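Local coordinates for protein Uly1 (Catenovulum maritimum, PDB 7DRQ) that probably depolymerises the algal polysaccharide ulvan as a calcium-binding lyase of polysaccharide lyase family 24, at residues Glu7-Asp12 and Thr471-Ile476; Tyr59-Trp64 and Leu76-Thr81; Ile192-Gln197 and Trp240-Ser245. All blocks are in the same frame, centred on the assembly; numbering follows the deposited sequence.

Contact 1 (Glu7-Asp12 and Thr471-Ile476); sequences EIKVTD and TTYLQI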
loop_
_atom_site.group_PDB
_atom_site.type_symbol
_atom_site.label_atom_id
_atom_site.label_comp_id
_atom_site.label_asym_id
_atom_site.label_seq_id
_atom_site.Cartn_x
_atom_site.Cartn_y
_atom_site.Cartn_z
ATOM N N GLU A 7 -17.693 -16.308 2.510
ATOM C CA GLU A 7 -17.340 -15.512 3.681
ATOM C C GLU A 7 -16.582 -16.421 4.638
ATOM O O GLU A 7 -17.122 -17.441 5.075
ATOM C CB GLU A 7 -18.588 -14.925 4.338
ATOM C CG GLU A 7 -18.287 -14.062 5.532
ATOM C CD GLU A 7 -19.361 -13.029 5.767
ATOM O OE1 GLU A 7 -19.032 -11.985 6.351
ATOM O OE2 GLU A 7 -20.533 -13.272 5.373
ATOM N N ILE A 8 -15.335 -16.064 4.943
ATOM C CA ILE A 8 -14.375 -16.955 5.586
ATOM C C ILE A 8 -13.747 -16.226 6.763
ATOM O O ILE A 8 -13.183 -15.144 6.594
ATOM C CB ILE A 8 -13.277 -17.401 4.599
ATOM C CG1 ILE A 8 -13.894 -18.068 3.373
ATOM C CG2 ILE A 8 -12.273 -18.326 5.275
ATOM C CD1 ILE A 8 -13.599 -17.321 2.091
ATOM N N LYS A 9 -13.792 -16.827 7.943
ATOM C CA LYS A 9 -13.092 -16.218 9.064
ATOM C C LYS A 9 -11.601 -16.493 8.922
ATOM O O LYS A 9 -11.185 -17.614 8.617
ATOM C CB LYS A 9 -13.616 -16.740 10.404
ATOM C CG LYS A 9 -12.875 -16.166 11.596
ATOM C CD LYS A 9 -13.676 -16.342 12.888
ATOM C CE LYS A 9 -13.389 -17.669 13.559
ATOM N NZ LYS A 9 -14.153 -17.801 14.852
ATOM N N VAL A 10 -10.794 -15.455 9.086
ATOM C CA VAL A 10 -9.355 -15.640 9.006
ATOM C C VAL A 10 -8.762 -15.898 10.378
ATOM O O VAL A 10 -8.024 -16.868 10.572
ATOM C CB VAL A 10 -8.708 -14.422 8.328
ATOM C CG1 VAL A 10 -7.176 -14.592 8.275
ATOM C CG2 VAL A 10 -9.286 -14.251 6.931
ATOM N N THR A 11 -9.063 -15.032 11.344
ATOM C CA THR A 11 -8.535 -15.211 12.689
ATOM C C THR A 11 -9.389 -14.419 13.659
ATOM O O THR A 11 -10.095 -13.483 13.277
ATOM C CB THR A 11 -7.063 -14.773 12.783
ATOM O OG1 THR A 11 -6.556 -15.032 14.097
ATOM C CG2 THR A 11 -6.925 -13.284 12.498
ATOM N N ASP A 12 -9.337 -14.836 14.924
ATOM C CA ASP A 12 -9.870 -14.070 16.036
ATOM C C ASP A 12 -8.765 -13.397 16.828
ATOM O O ASP A 12 -9.027 -12.847 17.906
ATOM C CB ASP A 12 -10.675 -14.972 16.973
ATOM C CG ASP A 12 -11.984 -15.419 16.373
ATOM O OD1 ASP A 12 -12.705 -14.571 15.802
ATOM O OD2 ASP A 12 -12.290 -16.628 16.469
ATOM N N THR A 471 -11.113 -9.832 15.204
ATOM C CA THR A 471 -11.503 -10.858 14.245
ATOM C C THR A 471 -11.512 -10.274 12.839
ATOM O O THR A 471 -12.086 -9.204 12.612
ATOM C CB THR A 471 -12.881 -11.430 14.592
ATOM O OG1 THR A 471 -12.806 -12.093 15.864
ATOM C CG2 THR A 471 -13.321 -12.439 13.536
ATOM N N THR A 472 -10.885 -10.983 11.900
ATOM C CA THR A 472 -10.885 -10.587 10.504
ATOM C C THR A 472 -11.552 -11.660 9.658
ATOM O O THR A 472 -11.564 -12.845 10.008
ATOM C CB THR A 472 -9.462 -10.340 9.965
ATOM O OG1 THR A 472 -8.688 -11.516 10.179
ATOM C CG2 THR A 472 -8.816 -9.182 10.698
ATOM N N TYR A 473 -12.091 -11.218 8.528
ATOM C CA TYR A 473 -12.803 -12.063 7.593
ATOM C C TYR A 473 -12.291 -11.794 6.190
ATOM O O TYR A 473 -11.781 -10.714 5.890
ATOM C CB TYR A 473 -14.309 -11.790 7.613
ATOM C CG TYR A 473 -14.996 -12.457 8.771
ATOM C CD1 TYR A 473 -15.057 -11.841 10.007
ATOM C CD2 TYR A 473 -15.556 -13.717 8.630
ATOM C CE1 TYR A 473 -15.677 -12.461 11.082
ATOM C CE2 TYR A 473 -16.174 -14.343 9.694
ATOM C CZ TYR A 473 -16.228 -13.712 10.912
ATOM O OH TYR A 473 -16.848 -14.338 11.977
ATOM N N LEU A 474 -12.475 -12.788 5.330
ATOM C CA LEU A 474 -12.324 -12.634 3.894
ATOM C C LEU A 474 -13.680 -12.822 3.232
ATOM O O LEU A 474 -14.349 -13.838 3.464
ATOM C CB LEU A 474 -11.340 -13.659 3.329
ATOM C CG LEU A 474 -11.361 -13.819 1.800
ATOM C CD1 LEU A 474 -10.904 -12.529 1.108
ATOM C CD2 LEU A 474 -10.486 -15.009 1.355
ATOM N N GLN A 475 -14.079 -11.864 2.399
ATOM C CA GLN A 475 -15.255 -12.031 1.555
ATOM C C GLN A 475 -14.835 -12.114 0.094
ATOM O O GLN A 475 -13.930 -11.395 -0.346
ATOM C CB GLN A 475 -16.263 -10.896 1.743
ATOM C CG GLN A 475 -16.977 -10.936 3.094
ATOM C CD GLN A 475 -18.137 -9.968 3.170
ATOM O OE1 GLN A 475 -18.362 -9.169 2.256
ATOM N NE2 GLN A 475 -18.881 -10.027 4.273
ATOM N N ILE A 476 -15.473 -13.015 -0.647
ATOM C CA ILE A 476 -15.226 -13.167 -2.079
ATOM C C ILE A 476 -16.530 -12.820 -2.782
ATOM O O ILE A 476 -17.549 -13.504 -2.607
ATOM C CB ILE A 476 -14.728 -14.569 -2.443
ATOM C CG1 ILE A 476 -13.477 -14.907 -1.624
ATOM C CG2 ILE A 476 -14.388 -14.651 -3.931
ATOM C CD1 ILE A 476 -13.001 -16.349 -1.800
#
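The N-terminal strand joins the C-terminal strand of a propeller blade where Ile8 pairs with Leu474. Their amides and carbonyls bond reciprocally, Ile8 N to Leu474 O and Leu474 N to Ile8 O both at 2.8 Å, which identifies an antiparallel hydrogen-bonded pair. Further along, the register slips by one residue: Val10 N donates a hydrogen bond to Thr472 O (2.9 Å), whereas Thr472 N bonds to Thr11 O (3.0 Å). Two residues therefore face one, a classic beta bulge, and Val10 CB and Thr11 CG2 both pack on the Thr472 hydroxyl oxygen.

On the side bearing Glu7, Lys9 and Tyr473, the Tyr473 ring leans back over the neighbouring strand (chi1 -80°) and takes Lys9 CG over one face, towards the rim; Lys9 CB lies 3.6 Å from Tyr473 CE2. The bent Lys9 chain then reaches the syn side of the Asp12 carboxylate in a salt bridge, NZ to OD2 2.7 Å. The other carboxylate oxygen, Asp12 OD1, accepts from Thr471 OG1, at a separation so short that its exact value is doubtful. At the far end Gln475 NE2 meets Glu7 OE1 at 2.9 Å, with the donor 71° out of the carboxylate plane although Glu7 OE1 lies nearly in the plane of the Gln475 amide.

On the opposite side Ile8 and Leu474 form an apolar patch beside Thr11 and Thr472: Ile8 CD1 touches Leu474 CD2 at 3.9 Å, and both side chains reach Tyr79 of the adjoining sheet. Pairing of the two chain termini within one four-stranded sheet, with 3-15 as an edge strand, is the "Velcro" closure of a beta-propeller.

Contact 2 (Tyr59-Trp64 and Leu76-Thr81); sequences YVFMTW and LTRYNT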
loop_
_atom_site.group_PDB
_atom_site.type_symbol
_atom_site.label_atom_id
_atom_site.label_comp_id
_atom_site.label_asym_id
_atom_site.label_seq_id
_atom_site.Cartn_x
_atom_site.Cartn_y
_atom_site.Cartn_z
ATOM N N TYR A 59 -5.470 -19.845 -4.550
ATOM C CA TYR A 59 -4.970 -19.544 -3.216
ATOM C C TYR A 59 -5.116 -18.060 -2.935
ATOM O O TYR A 59 -4.749 -17.229 -3.773
ATOM C CB TYR A 59 -3.507 -19.957 -3.074
ATOM C CG TYR A 59 -3.241 -21.406 -3.378
ATOM C CD1 TYR A 59 -3.553 -22.401 -2.461
ATOM C CD2 TYR A 59 -2.654 -21.779 -4.585
ATOM C CE1 TYR A 59 -3.289 -23.747 -2.748
ATOM C CE2 TYR A 59 -2.391 -23.101 -4.879
ATOM C CZ TYR A 59 -2.707 -24.078 -3.964
ATOM O OH TYR A 59 -2.435 -25.394 -4.271
ATOM N N VAL A 60 -5.641 -17.728 -1.759
ATOM C CA VAL A 60 -5.672 -16.350 -1.281
ATOM C C VAL A 60 -4.649 -16.231 -0.165
ATOM O O VAL A 60 -4.784 -16.889 0.875
ATOM C CB VAL A 60 -7.069 -15.951 -0.775
ATOM C CG1 VAL A 60 -7.088 -14.460 -0.443
ATOM C CG2 VAL A 60 -8.116 -16.276 -1.823
ATOM N N PHE A 61 -3.637 -15.389 -0.366
ATOM C CA PHE A 61 -2.599 -15.161 0.627
ATOM C C PHE A 61 -2.901 -13.874 1.383
ATOM O O PHE A 61 -3.150 -12.834 0.764
ATOM C CB PHE A 61 -1.228 -15.075 -0.045
ATOM C CG PHE A 61 -0.772 -16.377 -0.649
ATOM C CD1 PHE A 61 -1.159 -16.734 -1.932
ATOM C CD2 PHE A 61 0.041 -17.243 0.069
ATOM C CE1 PHE A 61 -0.743 -17.925 -2.488
ATOM C CE2 PHE A 61 0.467 -18.437 -0.486
ATOM C CZ PHE A 61 0.072 -18.780 -1.764
HETATM N N MSE A 62 -2.912 -13.953 2.716
HETATM C CA MSE A 62 -3.219 -12.796 3.554
HETATM C C MSE A 62 -2.236 -12.679 4.707
HETATM O O MSE A 62 -1.947 -13.663 5.384
HETATM C CB MSE A 62 -4.646 -12.894 4.092
HETATM C CG MSE A 62 -5.691 -12.859 3.003
HETATM SE SE MSE A 62 -7.446 -13.338 3.763
HETATM C CE MSE A 62 -7.357 -15.274 3.652
ATOM N N THR A 63 -1.724 -11.471 4.931
ATOM C CA THR A 63 -0.794 -11.217 6.018
ATOM C C THR A 63 -1.489 -10.452 7.136
ATOM O O THR A 63 -2.497 -9.778 6.925
ATOM C CB THR A 63 0.422 -10.418 5.546
ATOM O OG1 THR A 63 0.009 -9.103 5.161
ATOM C CG2 THR A 63 1.109 -11.112 4.361
ATOM N N TRP A 64 -0.911 -10.548 8.328
ATOM C CA TRP A 64 -1.407 -9.865 9.514
ATOM C C TRP A 64 -0.392 -10.058 10.628
ATOM O O TRP A 64 0.355 -11.039 10.634
ATOM C CB TRP A 64 -2.792 -10.393 9.938
ATOM C CG TRP A 64 -2.923 -11.911 10.026
ATOM C CD1 TRP A 64 -2.952 -12.798 8.981
ATOM C CD2 TRP A 64 -3.087 -12.695 11.213
ATOM N NE1 TRP A 64 -3.117 -14.084 9.451
ATOM C CE2 TRP A 64 -3.194 -14.049 10.814
ATOM C CE3 TRP A 64 -3.147 -12.391 12.577
ATOM C CZ2 TRP A 64 -3.345 -15.084 11.727
ATOM C CZ3 TRP A 64 -3.308 -13.423 13.481
ATOM C CH2 TRP A 64 -3.409 -14.753 13.057
ATOM N N LEU A 76 1.297 -15.359 8.040
ATOM C CA LEU A 76 0.916 -15.530 6.646
ATOM C C LEU A 76 -0.108 -16.651 6.562
ATOM O O LEU A 76 0.185 -17.786 6.947
ATOM C CB LEU A 76 2.142 -15.838 5.772
ATOM C CG LEU A 76 1.781 -16.241 4.334
ATOM C CD1 LEU A 76 1.061 -15.092 3.625
ATOM C CD2 LEU A 76 3.021 -16.689 3.548
ATOM N N THR A 77 -1.310 -16.327 6.089
ATOM C CA THR A 77 -2.406 -17.286 5.961
ATOM C C THR A 77 -2.682 -17.540 4.489
ATOM O O THR A 77 -2.670 -16.608 3.675
ATOM C CB THR A 77 -3.683 -16.764 6.632
ATOM O OG1 THR A 77 -3.454 -16.572 8.031
ATOM C CG2 THR A 77 -4.839 -17.766 6.451
ATOM N N ARG A 78 -2.920 -18.798 4.139
ATOM C CA ARG A 78 -3.279 -19.155 2.776
ATOM C C ARG A 78 -4.617 -19.871 2.810
ATOM O O ARG A 78 -4.740 -20.914 3.455
ATOM C CB ARG A 78 -2.211 -20.043 2.131
ATOM C CG ARG A 78 -2.493 -20.339 0.659
ATOM C CD ARG A 78 -1.495 -21.349 0.095
ATOM N NE ARG A 78 -1.712 -22.677 0.672
ATOM C CZ ARG A 78 -0.989 -23.754 0.380
ATOM N NH1 ARG A 78 0.010 -23.680 -0.507
ATOM N NH2 ARG A 78 -1.262 -24.916 0.972
ATOM N N TYR A 79 -5.609 -19.300 2.134
ATOM C CA TYR A 79 -6.931 -19.899 1.985
ATOM C C TYR A 79 -7.034 -20.553 0.611
ATOM O O TYR A 79 -6.703 -19.935 -0.406
ATOM C CB TYR A 79 -8.023 -18.836 2.161
ATOM C CG TYR A 79 -9.393 -19.302 1.738
ATOM C CD1 TYR A 79 -10.146 -20.129 2.560
ATOM C CD2 TYR A 79 -9.930 -18.932 0.512
ATOM C CE1 TYR A 79 -11.400 -20.575 2.176
ATOM C CE2 TYR A 79 -11.203 -19.376 0.119
ATOM C CZ TYR A 79 -11.924 -20.196 0.959
ATOM O OH TYR A 79 -13.179 -20.641 0.566
ATOM N N ASN A 80 -7.499 -21.803 0.582
ATOM C CA ASN A 80 -7.645 -22.549 -0.661
ATOM C C ASN A 80 -9.103 -22.434 -1.092
ATOM O O ASN A 80 -9.995 -22.955 -0.416
ATOM C CB ASN A 80 -7.222 -24.010 -0.478
ATOM C CG ASN A 80 -7.182 -24.784 -1.791
ATOM O OD1 ASN A 80 -7.944 -24.506 -2.720
ATOM N ND2 ASN A 80 -6.302 -25.775 -1.864
ATOM N N THR A 81 -9.340 -21.733 -2.203
ATOM C CA THR A 81 -10.704 -21.518 -2.673
ATOM C C THR A 81 -11.365 -22.809 -3.143
ATOM O O THR A 81 -12.594 -22.851 -3.258
ATOM C CB THR A 81 -10.723 -20.511 -3.822
ATOM O OG1 THR A 81 -9.995 -21.039 -4.946
ATOM C CG2 THR A 81 -10.093 -19.180 -3.388
#
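Thr77 OG1 is held by two groups: the indole of Trp64 and the hydroxyl of Thr88 on the next strand. Trp64 NE1 donates to Thr77 OG1 over 2.9 Å at an N-H...O angle of 171°, and the oxygen lies almost in the indole plane, so the bond meets the ring at its edge. Trp64 CG sits between its own backbone N and carbonyl carbon (chi1 49°), which brings the indole back across to Thr77.

The backbone ladder is regular. Val60 and Tyr79 exchange two bonds, as do Met62 and Thr77, and all four are close to straight; no bulge interrupts the five antiparallel pairs.

Arg78 carries the packing on one side of the sheet. Its CG stands over the face of the Phe61 ring, 4.0 Å from the centroid, and its CD reaches Phe61 CZ at 3.5 Å and Tyr59 CD1 at 3.4 Å. Tyr59 continues alongside, its ring tilted 26° from the guanidinium plane and covering one face of that group. Beyond the hairpin, Arg78 is tied to the carbonyls of Ala158 and Val160 and by a salt bridge to Asp162, which together fix the rotation of this buried charge.

On the other side, the one that also bears Thr77, the contacts of Val60 and Met62 with Tyr79 are apolar. Val60 CG2 meets the edge of the Tyr79 ring, 4.0 Å from Tyr79 CD2, while CE of Met62, present as selenomethionine, rests 3.9 Å from Tyr79 CB. Strands 59-65 and 73-80 are the two inner strands of a four-stranded, up-and-down antiparallel sheet, the meander from which each blade of a beta-propeller is built.

Contact 3 (Ile192-Gln197 and Trp240-Ser245); sequences IEDHGQ and WSHFKS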
loop_
_atom_site.group_PDB
_atom_site.type_symbol
_atom_site.label_atom_id
_atom_site.label_comp_id
_atom_site.label_asym_id
_atom_site.label_seq_id
_atom_site.Cartn_x
_atom_site.Cartn_y
_atom_site.Cartn_z
ATOM N N ILE A 192 23.064 -8.809 -2.575
ATOM C CA ILE A 192 24.189 -7.924 -2.277
ATOM C C ILE A 192 23.759 -6.946 -1.198
ATOM O O ILE A 192 22.796 -6.193 -1.391
ATOM C CB ILE A 192 24.656 -7.158 -3.524
ATOM C CG1 ILE A 192 25.029 -8.127 -4.647
ATOM C CG2 ILE A 192 25.814 -6.222 -3.168
ATOM C CD1 ILE A 192 25.201 -7.434 -5.995
ATOM N N GLU A 193 24.471 -6.946 -0.070
ATOM C CA GLU A 193 24.196 -5.962 0.972
ATOM C C GLU A 193 24.516 -4.576 0.435
ATOM O O GLU A 193 25.573 -4.363 -0.167
ATOM C CB GLU A 193 25.010 -6.256 2.235
ATOM C CG GLU A 193 24.776 -5.263 3.391
ATOM C CD GLU A 193 25.671 -5.533 4.592
ATOM O OE1 GLU A 193 26.512 -6.454 4.507
ATOM O OE2 GLU A 193 25.541 -4.827 5.613
ATOM N N ASP A 194 23.589 -3.637 0.619
ATOM C CA ASP A 194 23.720 -2.324 -0.025
ATOM C C ASP A 194 22.895 -1.328 0.798
ATOM O O ASP A 194 21.701 -1.153 0.551
ATOM C CB ASP A 194 23.261 -2.389 -1.474
ATOM C CG ASP A 194 23.471 -1.089 -2.222
ATOM O OD1 ASP A 194 23.735 -0.049 -1.578
ATOM O OD2 ASP A 194 23.377 -1.108 -3.473
ATOM N N HIS A 195 23.556 -0.668 1.755
ATOM C CA HIS A 195 22.838 0.262 2.625
ATOM C C HIS A 195 22.271 1.440 1.842
ATOM O O HIS A 195 21.146 1.874 2.102
ATOM C CB HIS A 195 23.744 0.761 3.749
ATOM C CG HIS A 195 23.027 1.592 4.768
ATOM N ND1 HIS A 195 22.984 2.971 4.708
ATOM C CD2 HIS A 195 22.325 1.241 5.869
ATOM C CE1 HIS A 195 22.280 3.431 5.728
ATOM N NE2 HIS A 195 21.874 2.401 6.450
ATOM N N GLY A 196 23.027 1.963 0.871
ATOM C CA GLY A 196 22.496 3.037 0.044
ATOM C C GLY A 196 21.187 2.655 -0.623
ATOM O O GLY A 196 20.246 3.454 -0.682
ATOM N N GLN A 197 21.098 1.410 -1.102
ATOM C CA GLN A 197 19.924 0.964 -1.852
ATOM C C GLN A 197 18.761 0.583 -0.943
ATOM O O GLN A 197 17.599 0.793 -1.313
ATOM C CB GLN A 197 20.284 -0.234 -2.748
ATOM C CG GLN A 197 19.123 -0.739 -3.603
ATOM C CD GLN A 197 19.465 -1.916 -4.509
ATOM O OE1 GLN A 197 18.586 -2.444 -5.201
ATOM N NE2 GLN A 197 20.732 -2.340 -4.511
ATOM N N TRP A 240 16.195 -10.313 -7.181
ATOM C CA TRP A 240 15.583 -9.122 -7.742
ATOM C C TRP A 240 16.636 -8.232 -8.384
ATOM O O TRP A 240 17.814 -8.267 -8.028
ATOM C CB TRP A 240 14.848 -8.332 -6.663
ATOM C CG TRP A 240 13.712 -9.094 -6.062
ATOM C CD1 TRP A 240 13.796 -10.177 -5.222
ATOM C CD2 TRP A 240 12.321 -8.838 -6.251
ATOM N NE1 TRP A 240 12.535 -10.602 -4.880
ATOM C CE2 TRP A 240 11.613 -9.799 -5.499
ATOM C CE3 TRP A 240 11.601 -7.891 -6.988
ATOM C CZ2 TRP A 240 10.213 -9.841 -5.456
ATOM C CZ3 TRP A 240 10.205 -7.924 -6.939
ATOM C CH2 TRP A 240 9.532 -8.900 -6.187
ATOM N N SER A 241 16.184 -7.436 -9.345
ATOM C CA SER A 241 17.033 -6.419 -9.938
ATOM C C SER A 241 17.305 -5.293 -8.935
ATOM O O SER A 241 16.658 -5.174 -7.884
ATOM C CB SER A 241 16.379 -5.867 -11.203
ATOM O OG SER A 241 15.160 -5.214 -10.885
ATOM N N HIS A 242 18.287 -4.460 -9.277
ATOM C CA HIS A 242 18.592 -3.268 -8.494
ATOM C C HIS A 242 17.432 -2.288 -8.565
ATOM O O HIS A 242 16.840 -2.093 -9.629
ATOM C CB HIS A 242 19.866 -2.614 -9.041
ATOM C CG HIS A 242 20.443 -1.543 -8.162
ATOM N ND1 HIS A 242 19.785 -0.364 -7.887
ATOM C CD2 HIS A 242 21.647 -1.456 -7.545
ATOM C CE1 HIS A 242 20.544 0.389 -7.106
ATOM N NE2 HIS A 242 21.687 -0.243 -6.898
ATOM N N PHE A 243 17.099 -1.679 -7.425
ATOM C CA PHE A 243 16.058 -0.654 -7.396
ATOM C C PHE A 243 16.362 0.439 -8.416
ATOM O O PHE A 243 17.509 0.867 -8.568
ATOM C CB PHE A 243 15.955 -0.030 -6.002
ATOM C CG PHE A 243 14.932 -0.676 -5.103
ATOM C CD1 PHE A 243 13.627 -0.894 -5.537
ATOM C CD2 PHE A 243 15.278 -1.044 -3.814
ATOM C CE1 PHE A 243 12.690 -1.470 -4.692
ATOM C CE2 PHE A 243 14.354 -1.631 -2.963
ATOM C CZ PHE A 243 13.054 -1.847 -3.402
ATOM N N LYS A 244 15.323 0.893 -9.107
ATOM C CA LYS A 244 15.426 1.945 -10.105
ATOM C C LYS A 244 14.557 3.120 -9.675
ATOM O O LYS A 244 13.422 2.930 -9.236
ATOM C CB LYS A 244 14.983 1.420 -11.479
ATOM C CG LYS A 244 14.979 2.467 -12.587
ATOM C CD LYS A 244 14.764 1.843 -13.953
ATOM C CE LYS A 244 16.004 1.091 -14.409
ATOM N NZ LYS A 244 17.184 1.997 -14.509
ATOM N N SER A 245 15.082 4.339 -9.797
ATOM C CA SER A 245 14.362 5.521 -9.343
ATOM C C SER A 245 13.353 5.993 -10.382
ATOM O O SER A 245 13.715 6.268 -11.534
ATOM C CB SER A 245 15.351 6.656 -9.060
ATOM O OG SER A 245 16.262 6.264 -8.065
HETATM O O HOH W 1 23.668 0.716 -5.303
HETATM O O HOH W 2 16.490 -4.426 -5.196
#
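Gln197 meets His242 and Phe243 through its terminal amide, and the carboxamide oxygen makes the direct bond. Phe243 N donates to Gln197 OE1 over 2.8 Å, nearly straight at 172°, although the donor stands well above the carbonyl plane. Water 2 donates a second hydrogen bond to the same oxygen at 2.9 Å and another to Ser241 O, so a direct and a water-mediated link both join Gln197 to the backbone of 240-245.

The flat of the amide covers the His242 ring. The two planes are only 17° apart, with Gln197 NE2 over the rim of one ring face, 3.3 Å from His242 CD2. Gln197 NE2 also approaches His242 NE2, but the angle is too poor for a hydrogen bond, and stacking describes the pair better. Gln197 CG lies in the plane of the Phe243 ring, at its edge.

The second shell fixes these groups. The Gln197 side chain is fully extended, starting with CG anti to the backbone N (chi1 -178°), which carries the amide away from helix 195-198. Asp194, at the N-cap, accepts from Gln197 N through OD1 and from Gln197 NE2 through OD2, both at 3.1 Å and both from above the carboxylate plane. Water 1 joins the same carboxylate to the histidine, 2.6 Å from Asp194 OD2 and 2.7 Å from His242 NE2. On the ring's other nitrogen, His242 ND1 donates to Phe243 O at 2.7 Å, setting the ring rotation.

With OE1 accepting from an amide and NE2 donating to a carboxylate, the carboxamide has one sensible orientation. Asp194 thus does double duty, capping the short helix and orienting the glutamine that ties this helix to the irregular part of strand 239-245 at Phe243.

In the fold
Contacts 1 and 2 belong to adjacent blades packed against each other, their centres 10 Å apart. Ile8 CD1 lies 3.5 Å from Tyr79 CZ, and Val10 CG2 lies 3.8 Å from Met62 SE, so the face of the closing sheet with Ile8 and Val10 packs on the face of hairpin 59-65/73-80 with Met62 and Tyr79, mostly through apolar groups. Along the chain, contact 1 encloses both other contacts, whereas contact 2 is complete before contact 3 begins. Contact 3 lies across the centre of the chain from contact 1, about 36 Å between centres, and about 29 Å from the centre of contact 2. All three lie away from the annotated calcium sites, that of Asp173, Asp183 and Lys185 and that of Leu283, Asp285 and Phe287.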